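Local atomic coordinates of DNA topoisomerase 2-associated protein PAT1 (Saccharomyces cerevisiae, PDB entry 5LMG), a protein that activates mRNA decapping and represses translation, its C-terminal domain binding directly to the decapping enzyme Dcp2 and the exonuclease Xrn1. Residues K344-L349 and L358-G363; E312-K317 and K336-N341. The protein carries 2 engineered substitutions. All coordinates share one frame; numbering follows the deposited sequence.

How the contacts relate
Both contacts lie at the C-terminal end of the helical domain, on the same side of its centre, with their centres about 13 Å apart. They share helix 329-355. Contact 2 (312-317 with 336-341) comes first along the chain and pairs this helix with helix 290-322 as a long antiparallel hairpin. Contact 1 (344-349 with 358-363) follows, about two turns further along the shared helix, where the chain folds back as strand 358-361. The two meet directly: Glu312 OE2 of contact 2 is hydrogen-bonded to Tyr360 OH of contact 1, so the closing strand is tied to both helices of the hairpin.

Contact 1 of 2, residues K344-L349 and L358-G363; sequences KLYQDL and LVYRDG
Tyr360 of strand 358-361 packs against Tyr346 and Leu349, which lie about one turn apart on helix 329-355. Its CB is touched first, by Leu349 CD2 at 4.2 Å. The chain then runs with CG anti to the backbone N (chi1 178°), which carries the ring toward the helix, where it crosses Tyr346 at a slant. One side of the ring does the touching there: CD2 lies 3.9 Å from Tyr346 CD1, and CE2 comes closer, 3.5 Å from Tyr346 CE1. Both Tyr346 atoms sit at the edge of the Tyr360 ring, near its plane, while Tyr360 CE2 reaches the Tyr346 ring obliquely. With centroids 5.7 Å apart and planes turned by 54°, the pair is neither a stack nor a T-shaped contact. At the tip, the Tyr360 hydroxyl is hydrogen-bonded to Glu312 on helix 290-322, so the ring bridges two helices and its buried polar end is satisfied. The backbone behind it is fixed as well, since Tyr360 N is hydrogen-bonded to Asn350 OD1. On the far flank of the helix Lys344 NZ forms a salt bridge at 3.1 Å with Asp348 OD2, which offers its syn lone pair, and a second with Asp273. The aromatic and leucine contacts seat the C-terminal beta hairpin, strands 358-361 and 364-367, against helix 329-355, and the Glu312 bond ties it to helix 290-322, the other member of the last helical pair of this alpha-helical domain.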
ATOM      1  N   LYS A 344      11.894 -12.992   9.565  1.00 39.46           N
ATOM      2  CA  LYS A 344      11.033 -12.087   8.815  1.00 39.09           C
ATOM      3  C   LYS A 344       9.677 -11.952   9.535  1.00 42.52           C
ATOM      4  O   LYS A 344       9.235 -10.825   9.756  1.00 40.54           O
ATOM      5  CB  LYS A 344      10.851 -12.566   7.361  1.00 40.76           C
ATOM      6  CG  LYS A 344      10.031 -11.588   6.521  1.00 51.39           C
ATOM      7  CD  LYS A 344       9.917 -12.000   5.057  1.00 57.19           C
ATOM      8  CE  LYS A 344       9.206 -10.952   4.227  1.00 62.26           C
ATOM      9  NZ  LYS A 344       7.777 -10.780   4.614  1.00 68.77           N
ATOM     10  N   LEU A 345       9.046 -13.099   9.905  1.00 40.54           N
ATOM     11  CA  LEU A 345       7.765 -13.148  10.619  1.00 40.68           C
ATOM     12  C   LEU A 345       7.853 -12.444  11.979  1.00 44.24           C
ATOM     13  O   LEU A 345       6.961 -11.674  12.307  1.00 41.78           O
ATOM     14  CB  LEU A 345       7.242 -14.601  10.777  1.00 41.00           C
ATOM     15  CG  LEU A 345       6.860 -15.346   9.483  1.00 45.44           C
ATOM     16  CD1 LEU A 345       6.528 -16.825   9.762  1.00 45.84           C
ATOM     17  CD2 LEU A 345       5.711 -14.647   8.726  1.00 46.63           C
ATOM     18  N   TYR A 346       8.961 -12.659  12.731  1.00 43.72           N
ATOM     19  CA  TYR A 346       9.229 -12.013  14.023  1.00 44.53           C
ATOM     20  C   TYR A 346       9.236 -10.486  13.869  1.00 46.88           C
ATOM     21  O   TYR A 346       8.534  -9.792  14.610  1.00 44.03           O
ATOM     22  CB  TYR A 346      10.605 -12.436  14.582  1.00 47.17           C
ATOM     23  CG  TYR A 346      10.730 -13.839  15.146  1.00 51.03           C
ATOM     24  CD1 TYR A 346       9.603 -14.610  15.418  1.00 53.14           C
ATOM     25  CD2 TYR A 346      11.977 -14.381  15.442  1.00 53.11           C
ATOM     26  CE1 TYR A 346       9.717 -15.885  15.969  1.00 55.46           C
ATOM     27  CE2 TYR A 346      12.101 -15.649  16.007  1.00 54.89           C
ATOM     28  CZ  TYR A 346      10.968 -16.404  16.254  1.00 64.39           C
ATOM     29  OH  TYR A 346      11.094 -17.669  16.780  1.00 70.10           O
ATOM     30  N   GLN A 347      10.023  -9.984  12.882  1.00 43.50           N
ATOM     31  CA  GLN A 347      10.218  -8.566  12.582  1.00 42.82           C
ATOM     32  C   GLN A 347       8.943  -7.873  12.104  1.00 45.82           C
ATOM     33  O   GLN A 347       8.666  -6.767  12.571  1.00 44.81           O
ATOM     34  CB  GLN A 347      11.363  -8.357  11.579  1.00 43.99           C
ATOM     35  CG  GLN A 347      12.756  -8.650  12.135  1.00 54.31           C
ATOM     36  CD  GLN A 347      13.755  -9.015  11.053  1.00 64.41           C
ATOM     37  OE1 GLN A 347      13.600  -8.682   9.867  1.00 55.08           O
ATOM     38  NE2 GLN A 347      14.806  -9.722  11.442  1.00 55.75           N
ATOM     39  N   ASP A 348       8.173  -8.511  11.188  1.00 41.83           N
ATOM     40  CA  ASP A 348       6.930  -7.941  10.652  1.00 42.12           C
ATOM     41  C   ASP A 348       5.881  -7.784  11.753  1.00 46.97           C
ATOM     42  O   ASP A 348       5.266  -6.724  11.867  1.00 46.41           O
ATOM     43  CB  ASP A 348       6.381  -8.766   9.473  1.00 43.81           C
ATOM     44  CG  ASP A 348       7.249  -8.751   8.222  1.00 56.32           C
ATOM     45  OD1 ASP A 348       8.213  -7.939   8.168  1.00 56.47           O
ATOM     46  OD2 ASP A 348       6.978  -9.554   7.303  1.00 61.36           O
ATOM     47  N   LEU A 349       5.736  -8.809  12.601  1.00 43.33           N
ATOM     48  CA  LEU A 349       4.813  -8.777  13.726  1.00 43.52           C
ATOM     49  C   LEU A 349       5.271  -7.747  14.792  1.00 46.91           C
ATOM     50  O   LEU A 349       4.440  -6.973  15.263  1.00 46.63           O
ATOM     51  CB  LEU A 349       4.620 -10.185  14.320  1.00 43.67           C
ATOM     52  CG  LEU A 349       3.745 -10.323  15.582  1.00 47.98           C
ATOM     53  CD1 LEU A 349       2.315  -9.807  15.357  1.00 47.17           C
ATOM     54  CD2 LEU A 349       3.725 -11.766  16.066  1.00 48.41           C
ATOM     55  N   LEU A 358       4.306  -3.535  23.088  1.00 45.71           N
ATOM     56  CA  LEU A 358       4.295  -4.992  23.237  1.00 45.87           C
ATOM     57  C   LEU A 358       5.395  -5.619  22.394  1.00 48.42           C
ATOM     58  O   LEU A 358       5.877  -4.978  21.468  1.00 46.76           O
ATOM     59  CB  LEU A 358       2.915  -5.587  22.865  1.00 45.44           C
ATOM     60  CG  LEU A 358       1.705  -5.092  23.688  1.00 48.60           C
ATOM     61  CD1 LEU A 358       0.427  -5.649  23.134  1.00 48.06           C
ATOM     62  CD2 LEU A 358       1.842  -5.452  25.173  1.00 49.75           C
ATOM     63  N   VAL A 359       5.799  -6.863  22.714  1.00 46.45           N
ATOM     64  CA  VAL A 359       6.860  -7.560  21.973  1.00 46.20           C
ATOM     65  C   VAL A 359       6.651  -9.085  21.970  1.00 50.16           C
ATOM     66  O   VAL A 359       6.245  -9.650  22.986  1.00 48.87           O
ATOM     67  CB  VAL A 359       8.294  -7.146  22.459  1.00 50.21           C
ATOM     68  CG1 VAL A 359       8.563  -7.560  23.909  1.00 50.92           C
ATOM     69  CG2 VAL A 359       9.394  -7.658  21.529  1.00 50.00           C
ATOM     70  N   TYR A 360       6.929  -9.734  20.818  1.00 47.88           N
ATOM     71  CA  TYR A 360       6.917 -11.185  20.692  1.00 48.72           C
ATOM     72  C   TYR A 360       8.379 -11.627  20.826  1.00 54.40           C
ATOM     73  O   TYR A 360       9.207 -11.327  19.956  1.00 52.65           O
ATOM     74  CB  TYR A 360       6.288 -11.686  19.377  1.00 50.17           C
ATOM     75  CG  TYR A 360       6.334 -13.198  19.276  1.00 53.40           C
ATOM     76  CD1 TYR A 360       5.586 -13.998  20.135  1.00 56.01           C
ATOM     77  CD2 TYR A 360       7.196 -13.831  18.385  1.00 55.15           C
ATOM     78  CE1 TYR A 360       5.671 -15.389  20.090  1.00 57.68           C
ATOM     79  CE2 TYR A 360       7.278 -15.223  18.321  1.00 56.85           C
ATOM     80  CZ  TYR A 360       6.515 -15.998  19.178  1.00 65.15           C
ATOM     81  OH  TYR A 360       6.600 -17.370  19.132  1.00 70.66           O
ATOM     82  N   ARG A 361       8.695 -12.288  21.941  1.00 53.40           N
ATOM     83  CA  ARG A 361      10.051 -12.716  22.278  1.00 55.28           C
ATOM     84  C   ARG A 361       9.982 -13.906  23.229  1.00 63.05           C
ATOM     85  O   ARG A 361       9.170 -13.908  24.156  1.00 62.97           O
ATOM     86  CB  ARG A 361      10.799 -11.531  22.928  1.00 57.26           C
ATOM     87  CG  ARG A 361      12.301 -11.701  23.131  1.00 70.17           C
ATOM     88  CD  ARG A 361      12.984 -10.358  23.387  1.00 83.39           C
ATOM     89  NE  ARG A 361      12.399  -9.613  24.510  1.00 91.66           N
ATOM     90  CZ  ARG A 361      12.340  -8.284  24.587  1.00105.15           C
ATOM     91  NH1 ARG A 361      12.824  -7.531  23.602  1.00 91.29           N
ATOM     92  NH2 ARG A 361      11.795  -7.697  25.645  1.00 88.49           N
ATOM     93  N   ASP A 362      10.842 -14.918  22.987  1.00 62.88           N
ATOM     94  CA  ASP A 362      10.961 -16.165  23.761  1.00 64.13           C
ATOM     95  C   ASP A 362       9.652 -16.984  23.755  1.00 69.07           C
ATOM     96  O   ASP A 362       9.256 -17.554  24.776  1.00 69.45           O
ATOM     97  CB  ASP A 362      11.496 -15.909  25.196  1.00 67.10           C
ATOM     98  CG  ASP A 362      12.702 -14.984  25.310  1.00 81.29           C
ATOM     99  OD1 ASP A 362      13.563 -15.002  24.392  1.00 82.12           O
ATOM    100  OD2 ASP A 362      12.805 -14.269  26.332  1.00 89.26           O
ATOM    101  N   GLY A 363       9.005 -17.023  22.587  1.00 65.96           N
ATOM    102  CA  GLY A 363       7.765 -17.758  22.350  1.00 65.64           C
ATOM    103  C   GLY A 363       6.505 -17.181  22.966  1.00 68.87           C
ATOM    104  O   GLY A 363       5.481 -17.867  23.004  1.00 69.19           O
TER

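Contact 2 of 2, residues E312-K317 and K336-N341; sequences ETLQKK and KSIIYN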
ATOM      1  N   GLU A 312       6.764 -20.502  14.923  1.00 40.54           N
ATOM      2  CA  GLU A 312       7.073 -21.647  15.786  1.00 41.82           C
ATOM      3  C   GLU A 312       7.283 -22.938  14.973  1.00 44.93           C
ATOM      4  O   GLU A 312       8.167 -23.720  15.326  1.00 45.82           O
ATOM      5  CB  GLU A 312       6.044 -21.825  16.932  1.00 43.40           C
ATOM      6  CG  GLU A 312       6.211 -20.784  18.036  1.00 55.79           C
ATOM      7  CD  GLU A 312       5.188 -20.709  19.162  1.00 73.02           C
ATOM      8  OE1 GLU A 312       4.321 -21.608  19.266  1.00 52.45           O
ATOM      9  OE2 GLU A 312       5.269 -19.743  19.957  1.00 70.25           O
ATOM     10  N   THR A 313       6.520 -23.138  13.869  1.00 40.72           N
ATOM     11  CA  THR A 313       6.708 -24.291  12.958  1.00 41.14           C
ATOM     12  C   THR A 313       8.100 -24.188  12.295  1.00 45.36           C
ATOM     13  O   THR A 313       8.817 -25.189  12.229  1.00 44.51           O
ATOM     14  CB  THR A 313       5.548 -24.393  11.938  1.00 49.07           C
ATOM     15  OG1 THR A 313       4.348 -24.678  12.655  1.00 46.40           O
ATOM     16  CG2 THR A 313       5.762 -25.495  10.881  1.00 48.97           C
ATOM     17  N   LEU A 314       8.494 -22.964  11.853  1.00 42.47           N
ATOM     18  CA  LEU A 314       9.811 -22.722  11.259  1.00 42.58           C
ATOM     19  C   LEU A 314      10.949 -22.948  12.262  1.00 46.91           C
ATOM     20  O   LEU A 314      11.980 -23.509  11.886  1.00 46.06           O
ATOM     21  CB  LEU A 314       9.904 -21.331  10.623  1.00 42.31           C
ATOM     22  CG  LEU A 314       9.148 -21.148   9.301  1.00 46.65           C
ATOM     23  CD1 LEU A 314       8.993 -19.684   8.982  1.00 45.78           C
ATOM     24  CD2 LEU A 314       9.867 -21.844   8.153  1.00 50.32           C
ATOM     25  N   GLN A 315      10.755 -22.536  13.534  1.00 43.59           N
ATOM     26  CA  GLN A 315      11.743 -22.722  14.599  1.00 44.40           C
ATOM     27  C   GLN A 315      11.980 -24.226  14.876  1.00 48.78           C
ATOM     28  O   GLN A 315      13.130 -24.639  15.043  1.00 48.00           O
ATOM     29  CB  GLN A 315      11.314 -21.978  15.874  1.00 46.05           C
ATOM     30  CG  GLN A 315      12.415 -21.912  16.936  1.00 69.37           C
ATOM     31  CD  GLN A 315      11.999 -21.205  18.200  1.00 94.67           C
ATOM     32  OE1 GLN A 315      10.830 -21.216  18.611  1.00 91.86           O
ATOM     33  NE2 GLN A 315      12.968 -20.606  18.872  1.00 90.06           N
ATOM     34  N   LYS A 316      10.896 -25.029  14.903  1.00 45.40           N
ATOM     35  CA  LYS A 316      10.959 -26.484  15.073  1.00 46.10           C
ATOM     36  C   LYS A 316      11.769 -27.111  13.914  1.00 50.07           C
ATOM     37  O   LYS A 316      12.651 -27.927  14.174  1.00 50.54           O
ATOM     38  CB  LYS A 316       9.531 -27.084  15.188  1.00 48.08           C
ATOM     39  CG  LYS A 316       9.455 -28.610  15.130  1.00 57.33           C
ATOM     40  CD  LYS A 316       9.044 -29.090  13.740  1.00 60.94           C
ATOM     41  CE  LYS A 316       9.231 -30.567  13.568  1.00 59.96           C
ATOM     42  NZ  LYS A 316       8.765 -31.032  12.228  1.00 61.30           N
ATOM     43  N   LYS A 317      11.473 -26.712  12.651  1.00 45.60           N
ATOM     44  CA  LYS A 317      12.138 -27.202  11.429  1.00 45.05           C
ATOM     45  C   LYS A 317      13.631 -26.913  11.473  1.00 48.01           C
ATOM     46  O   LYS A 317      14.439 -27.788  11.138  1.00 46.50           O
ATOM     47  CB  LYS A 317      11.513 -26.575  10.173  1.00 45.83           C
ATOM     48  CG  LYS A 317      10.194 -27.216   9.791  1.00 53.22           C
ATOM     49  CD  LYS A 317       9.527 -26.515   8.616  1.00 54.69           C
ATOM     50  CE  LYS A 317       8.150 -27.099   8.384  1.00 63.18           C
ATOM     51  NZ  LYS A 317       7.433 -26.419   7.273  1.00 69.61           N
ATOM     52  N   LYS A 336      19.322 -21.737   5.926  1.00 44.92           N
ATOM     53  CA  LYS A 336      19.412 -20.285   5.742  1.00 43.94           C
ATOM     54  C   LYS A 336      18.056 -19.708   5.330  1.00 46.48           C
ATOM     55  O   LYS A 336      17.668 -18.657   5.823  1.00 45.14           O
ATOM     56  CB  LYS A 336      20.506 -19.932   4.717  1.00 45.92           C
ATOM     57  CG  LYS A 336      21.888 -19.896   5.343  1.00 52.13           C
ATOM     58  CD  LYS A 336      22.988 -19.795   4.311  1.00 61.56           C
ATOM     59  CE  LYS A 336      24.335 -19.720   4.987  1.00 68.59           C
ATOM     60  NZ  LYS A 336      25.444 -19.986   4.037  1.00 81.36           N
ATOM     61  N   SER A 337      17.317 -20.445   4.487  1.00 43.52           N
ATOM     62  CA  SER A 337      15.977 -20.112   4.015  1.00 42.76           C
ATOM     63  C   SER A 337      14.955 -20.137   5.175  1.00 45.46           C
ATOM     64  O   SER A 337      14.070 -19.283   5.225  1.00 43.02           O
ATOM     65  CB  SER A 337      15.556 -21.101   2.931  1.00 47.45           C
ATOM     66  OG  SER A 337      14.322 -20.702   2.365  1.00 60.20           O
ATOM     67  N   ILE A 338      15.070 -21.135   6.077  1.00 42.81           N
ATOM     68  CA  ILE A 338      14.178 -21.313   7.232  1.00 42.78           C
ATOM     69  C   ILE A 338      14.386 -20.173   8.237  1.00 45.46           C
ATOM     70  O   ILE A 338      13.409 -19.534   8.619  1.00 41.98           O
ATOM     71  CB  ILE A 338      14.276 -22.734   7.868  1.00 46.02           C
ATOM     72  CG1 ILE A 338      13.691 -23.816   6.913  1.00 46.21           C
ATOM     73  CG2 ILE A 338      13.583 -22.782   9.243  1.00 47.02           C
ATOM     74  CD1 ILE A 338      14.058 -25.236   7.223  1.00 52.72           C
ATOM     75  N   ILE A 339      15.660 -19.900   8.614  1.00 43.49           N
ATOM     76  CA  ILE A 339      16.058 -18.830   9.543  1.00 43.89           C
ATOM     77  C   ILE A 339      15.596 -17.460   9.029  1.00 46.93           C
ATOM     78  O   ILE A 339      15.071 -16.672   9.824  1.00 45.02           O
ATOM     79  CB  ILE A 339      17.586 -18.871   9.875  1.00 47.78           C
ATOM     80  CG1 ILE A 339      17.973 -20.212  10.551  1.00 48.77           C
ATOM     81  CG2 ILE A 339      18.021 -17.666  10.751  1.00 48.44           C
ATOM     82  CD1 ILE A 339      19.482 -20.573  10.525  1.00 54.07           C
ATOM     83  N   TYR A 340      15.783 -17.189   7.703  1.00 43.32           N
ATOM     84  CA  TYR A 340      15.383 -15.944   7.044  1.00 42.46           C
ATOM     85  C   TYR A 340      13.872 -15.709   7.171  1.00 43.74           C
ATOM     86  O   TYR A 340      13.461 -14.615   7.548  1.00 40.39           O
ATOM     87  CB  TYR A 340      15.831 -15.893   5.569  1.00 43.78           C
ATOM     88  CG  TYR A 340      15.116 -14.835   4.755  1.00 46.11           C
ATOM     89  CD1 TYR A 340      15.469 -13.489   4.857  1.00 47.50           C
ATOM     90  CD2 TYR A 340      14.075 -15.174   3.893  1.00 47.98           C
ATOM     91  CE1 TYR A 340      14.794 -12.505   4.133  1.00 46.86           C
ATOM     92  CE2 TYR A 340      13.391 -14.199   3.166  1.00 49.46           C
ATOM     93  CZ  TYR A 340      13.754 -12.865   3.292  1.00 57.42           C
ATOM     94  OH  TYR A 340      13.091 -11.902   2.574  1.00 62.56           O
ATOM     95  N   ASN A 341      13.067 -16.734   6.834  1.00 40.62           N
ATOM     96  CA  ASN A 341      11.611 -16.659   6.905  1.00 40.19           C
ATOM     97  C   ASN A 341      11.090 -16.580   8.342  1.00 42.61           C
ATOM     98  O   ASN A 341      10.130 -15.848   8.594  1.00 41.82           O
ATOM     99  CB  ASN A 341      10.966 -17.780   6.104  1.00 39.53           C
ATOM    100  CG  ASN A 341      10.989 -17.451   4.639  1.00 50.38           C
ATOM    101  OD1 ASN A 341      10.267 -16.562   4.173  1.00 49.72           O
ATOM    102  ND2 ASN A 341      11.878 -18.098   3.896  1.00 40.25           N
TER
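Leu314 and Ile338 meet in the half of an antiparallel helical hairpin nearer its connecting loop, where helices 290-322 and 329-355 pack with local axes 9.3 Å apart and directed at 152° to each other. Leu314 divides its two methyls between neighbouring turns of the opposite helix: CD2 lies 4.0 Å from Ile338 CG2, while CD1 reaches Asn341 and lies 4.0 Å from its CB. Ile338 does likewise with its two branches. Its CG2, anti to the backbone N, presses on the backbone at Leu314 O, and its CD1 reaches Lys317 CB at 4.1 Å. Lys317 contributes the base of its side chain, and its extended end leads away from the partner helix. Further out, Leu345 and Lys342 of helix 329-355 and Phe271 from a loop also touch Leu314, and Phe271 touches Asn341 as well. Glu318 and Leu321 continue the packing around Ile338 toward the hairpin's turn. The amide of Asn341 is held back on its own helix: ND2 donates to Ser337 O at 2.8 Å, with an N-H...O angle of 148°. That oxygen also accepts the helical bond from Asn341 N, the two donors arriving from opposite faces of the carbonyl plane.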